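Local coordinates for protein OLD nuclease (Thermus scotoductus, PDB 6P74) that degrades linear and supercoiled double-stranded DNA in the 5'-to-3' direction with divalent metal ions, and hydrolyses ATP in a DNA-stimulated way, at residues 90-95 against 103-108; 172-177 against 222-227; 258-263 against 288-293. All blocks are in the same frame, centred on the assembly; numbering follows the deposited sequence.

Contact 1 of 3, residues 90-95 against 103-108; sequences FRLTCK and VDLEPL. With SO4 (sulfate ion), chain K.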
# COMPACT_ATOMS: atom_id res chain seq x y z
N PHE A 90 -18.96 7.74 -13.66
CA PHE A 90 -17.62 8.15 -14.05
C PHE A 90 -16.83 6.92 -14.47
O PHE A 90 -17.00 5.85 -13.87
CB PHE A 90 -16.91 8.84 -12.89
CG PHE A 90 -17.64 10.00 -12.33
CD1 PHE A 90 -18.38 10.84 -13.16
CD2 PHE A 90 -17.55 10.30 -10.99
CE1 PHE A 90 -19.04 11.94 -12.65
CE2 PHE A 90 -18.21 11.41 -10.46
CZ PHE A 90 -18.96 12.23 -11.29
N ARG A 91 -15.98 7.07 -15.49
CA ARG A 91 -15.13 5.98 -15.95
C ARG A 91 -13.68 6.44 -15.93
O ARG A 91 -13.31 7.36 -16.66
CB ARG A 91 -15.49 5.49 -17.35
CG ARG A 91 -14.64 4.29 -17.74
CD ARG A 91 -14.54 4.09 -19.23
NE ARG A 91 -15.81 3.68 -19.82
CZ ARG A 91 -16.38 4.30 -20.85
NH1 ARG A 91 -15.78 5.34 -21.42
NH2 ARG A 91 -17.54 3.86 -21.32
N LEU A 92 -12.86 5.79 -15.09
CA LEU A 92 -11.45 6.12 -14.95
C LEU A 92 -10.65 5.09 -15.74
O LEU A 92 -10.76 3.89 -15.49
CB LEU A 92 -11.02 6.13 -13.48
CG LEU A 92 -9.56 6.51 -13.20
CD1 LEU A 92 -9.27 7.91 -13.65
CD2 LEU A 92 -9.23 6.36 -11.71
N THR A 93 -9.87 5.57 -16.70
CA THR A 93 -9.05 4.70 -17.53
C THR A 93 -7.59 5.05 -17.32
O THR A 93 -7.23 6.23 -17.21
CB THR A 93 -9.41 4.83 -19.02
OG1 THR A 93 -10.82 4.63 -19.21
CG2 THR A 93 -8.66 3.80 -19.83
N CYS A 94 -6.74 4.03 -17.26
CA CYS A 94 -5.30 4.23 -17.27
C CYS A 94 -4.70 3.23 -18.25
O CYS A 94 -4.74 2.02 -18.01
CB CYS A 94 -4.69 4.05 -15.88
SG CYS A 94 -2.89 4.29 -15.87
N LYS A 95 -4.13 3.74 -19.34
CA LYS A 95 -3.58 2.90 -20.39
C LYS A 95 -2.37 3.61 -20.98
O LYS A 95 -1.91 4.64 -20.48
CB LYS A 95 -4.63 2.61 -21.46
CG LYS A 95 -5.10 3.85 -22.21
CD LYS A 95 -6.25 3.54 -23.14
CE LYS A 95 -6.91 4.81 -23.62
NZ LYS A 95 -8.03 4.53 -24.57
N VAL A 103 -4.27 8.93 -17.93
CA VAL A 103 -5.54 8.53 -17.35
C VAL A 103 -6.60 9.54 -17.78
O VAL A 103 -6.31 10.73 -17.91
CB VAL A 103 -5.46 8.41 -15.81
CG1 VAL A 103 -4.15 7.77 -15.40
CG2 VAL A 103 -5.63 9.75 -15.15
N ASP A 104 -7.80 9.04 -18.02
CA ASP A 104 -8.96 9.86 -18.33
C ASP A 104 -10.04 9.59 -17.30
O ASP A 104 -10.23 8.45 -16.86
CB ASP A 104 -9.50 9.56 -19.74
CG ASP A 104 -8.41 9.58 -20.79
OD1 ASP A 104 -7.75 10.63 -20.96
OD2 ASP A 104 -8.20 8.54 -21.46
N LEU A 105 -10.75 10.64 -16.89
CA LEU A 105 -11.92 10.52 -16.04
C LEU A 105 -13.11 10.93 -16.89
O LEU A 105 -13.30 12.12 -17.16
CB LEU A 105 -11.78 11.39 -14.79
CG LEU A 105 -12.89 11.25 -13.74
CD1 LEU A 105 -12.99 9.82 -13.23
CD2 LEU A 105 -12.65 12.23 -12.59
N GLU A 106 -13.89 9.97 -17.34
CA GLU A 106 -14.90 10.44 -18.27
C GLU A 106 -16.28 10.40 -17.65
O GLU A 106 -16.62 9.44 -16.94
CB GLU A 106 -14.92 9.62 -19.55
CG GLU A 106 -13.61 9.53 -20.29
CD GLU A 106 -13.67 8.46 -21.36
OE1 GLU A 106 -13.80 8.84 -22.55
OE2 GLU A 106 -13.60 7.26 -21.01
N PRO A 107 -17.11 11.40 -17.94
CA PRO A 107 -18.52 11.33 -17.55
C PRO A 107 -19.32 10.48 -18.53
O PRO A 107 -19.05 10.45 -19.74
CB PRO A 107 -18.96 12.79 -17.58
CG PRO A 107 -18.18 13.36 -18.73
CD PRO A 107 -16.82 12.64 -18.68
N LEU A 108 -20.31 9.80 -18.00
CA LEU A 108 -21.18 8.92 -18.76
C LEU A 108 -22.62 9.28 -18.47
O LEU A 108 -22.97 9.59 -17.32
CB LEU A 108 -20.94 7.43 -18.41
CG LEU A 108 -19.63 6.76 -18.80
CD1 LEU A 108 -19.66 5.31 -18.35
CD2 LEU A 108 -19.41 6.85 -20.30
S SO4 K . -8.06 13.81 -15.84
O1 SO4 K . -8.84 12.82 -16.59
O2 SO4 K . -8.94 14.71 -15.11
O3 SO4 K . -7.17 13.14 -14.89
O4 SO4 K . -7.26 14.58 -16.79

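Contact 2 of 3, residues 172-177 against 222-227; sequences NFKQVY and ADPANP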
# COMPACT_ATOMS: atom_id res chain seq x y z
N ASN A 172 -11.86 36.90 17.59
CA ASN A 172 -11.34 36.68 18.93
C ASN A 172 -10.39 35.49 18.95
O ASN A 172 -9.34 35.54 19.60
CB ASN A 172 -12.49 36.49 19.92
CG ASN A 172 -12.29 37.27 21.19
OD1 ASN A 172 -12.26 36.71 22.29
ND2 ASN A 172 -12.13 38.59 21.06
N PHE A 173 -10.73 34.43 18.23
CA PHE A 173 -9.88 33.25 18.25
C PHE A 173 -8.49 33.55 17.70
O PHE A 173 -7.49 33.02 18.20
CB PHE A 173 -10.51 32.11 17.46
CG PHE A 173 -9.70 30.87 17.48
CD1 PHE A 173 -9.84 29.95 18.51
CD2 PHE A 173 -8.73 30.64 16.51
CE1 PHE A 173 -9.07 28.82 18.56
CE2 PHE A 173 -7.96 29.50 16.55
CZ PHE A 173 -8.13 28.59 17.57
N LYS A 174 -8.40 34.38 16.65
CA LYS A 174 -7.10 34.72 16.08
C LYS A 174 -6.19 35.35 17.12
O LYS A 174 -5.00 35.02 17.20
CB LYS A 174 -7.28 35.65 14.88
CG LYS A 174 -6.05 36.47 14.53
CD LYS A 174 -5.04 35.69 13.68
CE LYS A 174 -5.37 35.76 12.19
NZ LYS A 174 -4.51 34.85 11.36
N GLN A 175 -6.72 36.25 17.95
CA GLN A 175 -5.85 36.96 18.88
C GLN A 175 -5.42 36.07 20.03
O GLN A 175 -4.28 36.18 20.52
CB GLN A 175 -6.54 38.22 19.41
CG GLN A 175 -5.55 39.35 19.61
CD GLN A 175 -5.85 40.22 20.82
OE1 GLN A 175 -6.94 40.15 21.41
NE2 GLN A 175 -4.88 41.05 21.20
N VAL A 176 -6.30 35.19 20.51
CA VAL A 176 -5.89 34.26 21.56
C VAL A 176 -4.95 33.21 20.99
O VAL A 176 -3.95 32.84 21.63
CB VAL A 176 -7.11 33.63 22.24
CG1 VAL A 176 -6.65 32.72 23.37
CG2 VAL A 176 -8.03 34.72 22.78
N TYR A 177 -5.23 32.73 19.78
CA TYR A 177 -4.35 31.75 19.16
C TYR A 177 -2.93 32.29 18.99
O TYR A 177 -1.95 31.64 19.40
CB TYR A 177 -4.93 31.31 17.81
CG TYR A 177 -3.97 30.46 17.02
CD1 TYR A 177 -3.84 29.09 17.28
CD2 TYR A 177 -3.17 31.03 16.03
CE1 TYR A 177 -2.95 28.32 16.57
CE2 TYR A 177 -2.28 30.26 15.32
CZ TYR A 177 -2.17 28.91 15.59
OH TYR A 177 -1.29 28.14 14.88
N ALA A 222 -2.94 25.51 13.79
CA ALA A 222 -4.27 25.68 13.22
C ALA A 222 -4.24 26.82 12.22
O ALA A 222 -3.40 27.72 12.33
CB ALA A 222 -5.33 25.91 14.32
N ASP A 223 -5.15 26.76 11.26
CA ASP A 223 -5.45 27.95 10.47
C ASP A 223 -6.39 28.79 11.32
O ASP A 223 -7.55 28.41 11.53
CB ASP A 223 -6.10 27.58 9.13
CG ASP A 223 -6.23 28.77 8.18
OD1 ASP A 223 -6.54 29.89 8.63
OD2 ASP A 223 -6.03 28.56 6.96
N PRO A 224 -5.93 29.93 11.85
CA PRO A 224 -6.82 30.74 12.72
C PRO A 224 -8.07 31.22 12.01
O PRO A 224 -9.07 31.50 12.68
CB PRO A 224 -5.92 31.90 13.16
CG PRO A 224 -4.77 31.91 12.20
CD PRO A 224 -4.58 30.49 11.74
N ALA A 225 -8.05 31.30 10.68
CA ALA A 225 -9.25 31.67 9.93
C ALA A 225 -10.30 30.56 9.98
O ALA A 225 -11.49 30.83 10.13
CB ALA A 225 -8.88 32.00 8.49
N ASN A 226 -9.86 29.30 9.85
CA ASN A 226 -10.74 28.14 9.82
C ASN A 226 -10.26 27.14 10.86
O ASN A 226 -9.64 26.11 10.53
CB ASN A 226 -10.77 27.52 8.42
CG ASN A 226 -11.83 26.44 8.29
OD1 ASN A 226 -12.78 26.38 9.06
ND2 ASN A 226 -11.65 25.56 7.30
N PRO A 227 -10.55 27.39 12.14
CA PRO A 227 -9.96 26.55 13.21
C PRO A 227 -10.53 25.14 13.27
O PRO A 227 -9.79 24.20 13.58
CB PRO A 227 -10.26 27.35 14.48
CG PRO A 227 -11.51 28.10 14.14
CD PRO A 227 -11.40 28.46 12.69

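Contact 3 of 3, residues 258-263 against 288-293; sequences GIFEAF and RYFYRL. With SO4 (sulfate ion), chain J.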
# COMPACT_ATOMS: atom_id res chain seq x y z
N GLY A 258 -18.08 6.60 18.36
CA GLY A 258 -18.69 7.80 18.92
C GLY A 258 -18.96 8.86 17.87
O GLY A 258 -19.97 9.57 17.93
N ILE A 259 -18.06 8.99 16.89
CA ILE A 259 -18.29 9.96 15.82
C ILE A 259 -19.53 9.59 15.04
O ILE A 259 -20.39 10.43 14.76
CB ILE A 259 -17.05 10.09 14.90
CG1 ILE A 259 -15.94 10.89 15.58
CG2 ILE A 259 -17.42 10.81 13.60
CD1 ILE A 259 -14.59 10.54 15.04
N PHE A 260 -19.68 8.31 14.70
CA PHE A 260 -20.86 7.89 13.95
C PHE A 260 -22.13 8.03 14.76
O PHE A 260 -23.19 8.32 14.21
CB PHE A 260 -20.68 6.46 13.46
CG PHE A 260 -19.94 6.37 12.17
CD1 PHE A 260 -20.63 6.44 10.96
CD2 PHE A 260 -18.56 6.23 12.15
CE1 PHE A 260 -19.95 6.36 9.76
CE2 PHE A 260 -17.89 6.14 10.95
CZ PHE A 260 -18.58 6.21 9.76
N GLU A 261 -22.05 7.83 16.08
CA GLU A 261 -23.20 8.07 16.92
C GLU A 261 -23.56 9.55 16.95
O GLU A 261 -24.75 9.89 17.03
CB GLU A 261 -22.93 7.53 18.33
CG GLU A 261 -23.99 7.86 19.39
CD GLU A 261 -25.39 7.30 19.09
OE1 GLU A 261 -25.50 6.41 18.23
OE2 GLU A 261 -26.37 7.76 19.73
N ALA A 262 -22.57 10.46 16.87
CA ALA A 262 -22.93 11.87 16.78
C ALA A 262 -23.62 12.18 15.45
O ALA A 262 -24.61 12.92 15.42
CB ALA A 262 -21.70 12.75 16.98
N PHE A 263 -23.13 11.61 14.34
CA PHE A 263 -23.81 11.78 13.05
C PHE A 263 -25.28 11.40 13.14
O PHE A 263 -26.14 12.13 12.65
CB PHE A 263 -23.13 10.92 11.99
CG PHE A 263 -21.95 11.57 11.33
CD1 PHE A 263 -22.03 12.85 10.85
CD2 PHE A 263 -20.77 10.87 11.18
CE1 PHE A 263 -20.93 13.44 10.24
CE2 PHE A 263 -19.67 11.45 10.57
CZ PHE A 263 -19.76 12.73 10.11
N ARG A 288 -21.40 -5.07 17.81
CA ARG A 288 -22.84 -5.15 17.68
C ARG A 288 -23.46 -3.77 17.75
O ARG A 288 -24.37 -3.45 16.98
CB ARG A 288 -23.41 -6.07 18.76
CG ARG A 288 -23.43 -7.52 18.33
CD ARG A 288 -24.03 -8.48 19.39
NE ARG A 288 -22.98 -9.20 20.12
CZ ARG A 288 -22.44 -10.36 19.74
NH1 ARG A 288 -22.85 -10.98 18.63
NH2 ARG A 288 -21.48 -10.90 20.48
N TYR A 289 -22.97 -2.93 18.65
CA TYR A 289 -23.49 -1.57 18.74
C TYR A 289 -23.21 -0.79 17.45
O TYR A 289 -24.11 -0.16 16.89
CB TYR A 289 -22.88 -0.90 19.98
CG TYR A 289 -23.34 0.51 20.20
CD1 TYR A 289 -22.78 1.55 19.49
CD2 TYR A 289 -24.34 0.81 21.12
CE1 TYR A 289 -23.19 2.84 19.67
CE2 TYR A 289 -24.76 2.11 21.31
CZ TYR A 289 -24.18 3.12 20.57
OH TYR A 289 -24.56 4.44 20.71
N PHE A 290 -21.99 -0.88 16.93
CA PHE A 290 -21.63 -0.17 15.70
C PHE A 290 -22.48 -0.64 14.51
O PHE A 290 -23.04 0.17 13.76
CB PHE A 290 -20.13 -0.36 15.45
CG PHE A 290 -19.53 0.62 14.48
CD1 PHE A 290 -20.17 1.83 14.18
CD2 PHE A 290 -18.31 0.34 13.86
CE1 PHE A 290 -19.60 2.72 13.28
CE2 PHE A 290 -17.74 1.23 12.96
CZ PHE A 290 -18.39 2.41 12.66
N TYR A 291 -22.58 -1.96 14.32
CA TYR A 291 -23.37 -2.49 13.22
C TYR A 291 -24.82 -2.01 13.28
O TYR A 291 -25.39 -1.57 12.28
CB TYR A 291 -23.32 -4.02 13.22
CG TYR A 291 -24.11 -4.68 12.10
CD1 TYR A 291 -23.80 -4.44 10.77
CD2 TYR A 291 -25.16 -5.55 12.37
CE1 TYR A 291 -24.52 -5.04 9.73
CE2 TYR A 291 -25.88 -6.16 11.35
CZ TYR A 291 -25.55 -5.90 10.03
OH TYR A 291 -26.26 -6.51 9.02
N ARG A 292 -25.45 -2.10 14.46
CA ARG A 292 -26.82 -1.61 14.60
C ARG A 292 -26.91 -0.13 14.22
O ARG A 292 -27.89 0.31 13.61
CB ARG A 292 -27.30 -1.82 16.02
CG ARG A 292 -28.81 -1.70 16.16
CD ARG A 292 -29.20 -0.87 17.36
NE ARG A 292 -28.71 0.50 17.25
CZ ARG A 292 -29.40 1.51 16.72
NH1 ARG A 292 -30.64 1.29 16.26
NH2 ARG A 292 -28.87 2.73 16.66
N LEU A 293 -25.89 0.64 14.59
CA LEU A 293 -25.87 2.06 14.28
C LEU A 293 -25.74 2.29 12.78
O LEU A 293 -26.44 3.14 12.21
CB LEU A 293 -24.72 2.71 15.04
CG LEU A 293 -24.48 4.20 15.05
CD1 LEU A 293 -23.39 4.45 16.05
CD2 LEU A 293 -24.03 4.63 13.69
S SO4 J . -19.84 -11.31 24.02
O1 SO4 J . -20.54 -10.44 23.08
O2 SO4 J . -20.81 -12.10 24.77
O3 SO4 J . -19.07 -10.49 24.95
O4 SO4 J . -18.92 -12.18 23.29

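Contact 1 of 3, residues 90-95 against 103-108
Phe90 faces Pro107 in a non-hydrogen-bonded antiparallel pair, and its CB reaches CD1 of Leu105, the first of the apolar contacts on one face of the sheet. A large ring suits this buried spot, where Val44 and Leu45 of helix 34-45 also touch it. Arg91 pairs with Glu106 on the other face: Arg91 N donates to Glu106 O at 2.9 Å, and Glu106 N returns a bond to Arg91 O at 2.8 Å. With CG anti to the backbone N (chi1 -176°) and a bend at chi3, the arginine lies alongside Glu106. Its NH1 forms a salt bridge to Glu106 OE2 (2.9 Å), which sits in the guanidinium plane but is approached from above the carboxylate plane, while Leu108 CD2 covers one guanidinium face. Leu92 turns back to the apolar face, its CB meeting Leu105 CD1 at 4.2 Å. Thr93 N donates to Asp104 O at 2.9 Å, and Leu105 N to O1 of a sulfate probably from the crystallisation liquor. Cys94 places SG 3.7 Å from Val103 CG1. With Phe90, Leu92 and Leu105 against helix 34-45 and polar or charged residues opposite, this is an amphipathic beta hairpin of the ABC-type ATPase domain.

Contact 2 of 3, residues 172-177 against 222-227
Phe173 and Tyr177, one helical turn apart, point their rings from helix 170-184 at the loop 222-227, where Pro224 offers its ring to Tyr177 and Lys174 and its carbonyl oxygen to Phe173. The spacing of four puts the two aromatics on one side of the helix, and CG anti to the backbone N (chi1 -178° and 171°) carries each ring out to the loop. The Phe173 ring carries Pro227 on one face: CB of Pro227 stands 4.1 Å from the centroid of that ring, 24° off its normal, a CH-pi contact displaced toward the rim. The two side chains run antiparallel past one another, and CE2 and CZ of Phe173 are the ring atoms nearest Pro227 CB. Tyr177 meets the loop farther along, where its CD2 lies 4.1 Å from Pro224 CB and its CE1 4.1 Å from Ala222 CB; consistent with the small methyl of Ala222, the phenol comes close to the backbone. Exposed Lys174 folds at chi2 and chi3, and its CD, CE and NZ meet CB and CG of Pro224 at a slant. Proline fits here as a compact, rigid wedge, presented by an Asx turn in which Asp223 OD1 accepts from Ala225 N at 2.9 Å. Leu184 of the second subunit packs on Phe173, and Gln234 NE2 of that subunit donates to Ala222 O. The Tyr177 hydroxyl accepts from Phe221 N and weakly from Ala222 N (3.3 Å). The fit within this dimer interface therefore rests mainly on apolar shape, and the hydroxyl probably supplies polar fixing in an otherwise largely apolar patch.

Contact 3 of 3, residues 258-263 against 288-293
Phe260 and Phe290 meet in an offset edge-to-face pair, the edge of Phe290 directed at the face of Phe260, with ring centroids 5.4 Å apart and planes at 60°. CE1 of Phe290 lies 3.8 Å from both CG and CD2 of Phe260. Beside them Leu293 forks between two neighbours: its CD2 lies 3.8 Å from Phe260 CB, while CD1 comes 3.6 Å from Glu261 OE1. Extended from the backbone (chi1 -174°), the leucine places one methyl by each neighbour, which a branched apolar chain does well. Glu261 bends at chi2, and its carboxylate comes within 3.3 Å of the hydroxyl of Tyr289, measured from OE1 to OH, the two side chains crossing at about a right angle. The segments belong to helices 246-266 and 284-299 of the ABC-type ATPase domain, joined through strand 272-276 of its mixed sheet; their local axes are 10.4 Å apart and inclined by 31°, a distance that large side chains such as these phenylalanines can span. Farther out, the carboxylate of buried Glu261 is held within its own helix: OE1 forms a salt bridge with Arg264, and OE2 accepts from Gln265 NE2. These partners would restrain the glutamate's rotation and probably favour its charged form. Leu294 and Met297 of helix 284-299 add further apolar packing to Phe260. The second subunit also reaches this place: Thr199 of that subunit touches Glu261, and its Met203 touches Tyr289. At the far end of the second segment, exposed Arg288 donates from NH2 to sulfate O1 at 2.8 Å.

How the contacts relate
From the N terminus, contact 1 comes first and closes the shortest loop, the hairpin of strands 85-97 and 100-109 with seven residues between its segments. Contact 2 then spans 44 residues of the dimerization region, bringing helix 170-184 to the loop between strands 217-220 and 232-235. Contact 3 closes 24 residues in the C-terminal part of the ATPase domain, tying helix 246-266 to helix 284-299. The three follow in series, neither nested nor crossed, and none touches another: nearest atoms of contacts 2 and 3 are about 15 Å apart. Both of these touch the second subunit, whereas contact 1 touches no other protein chain of the assembly.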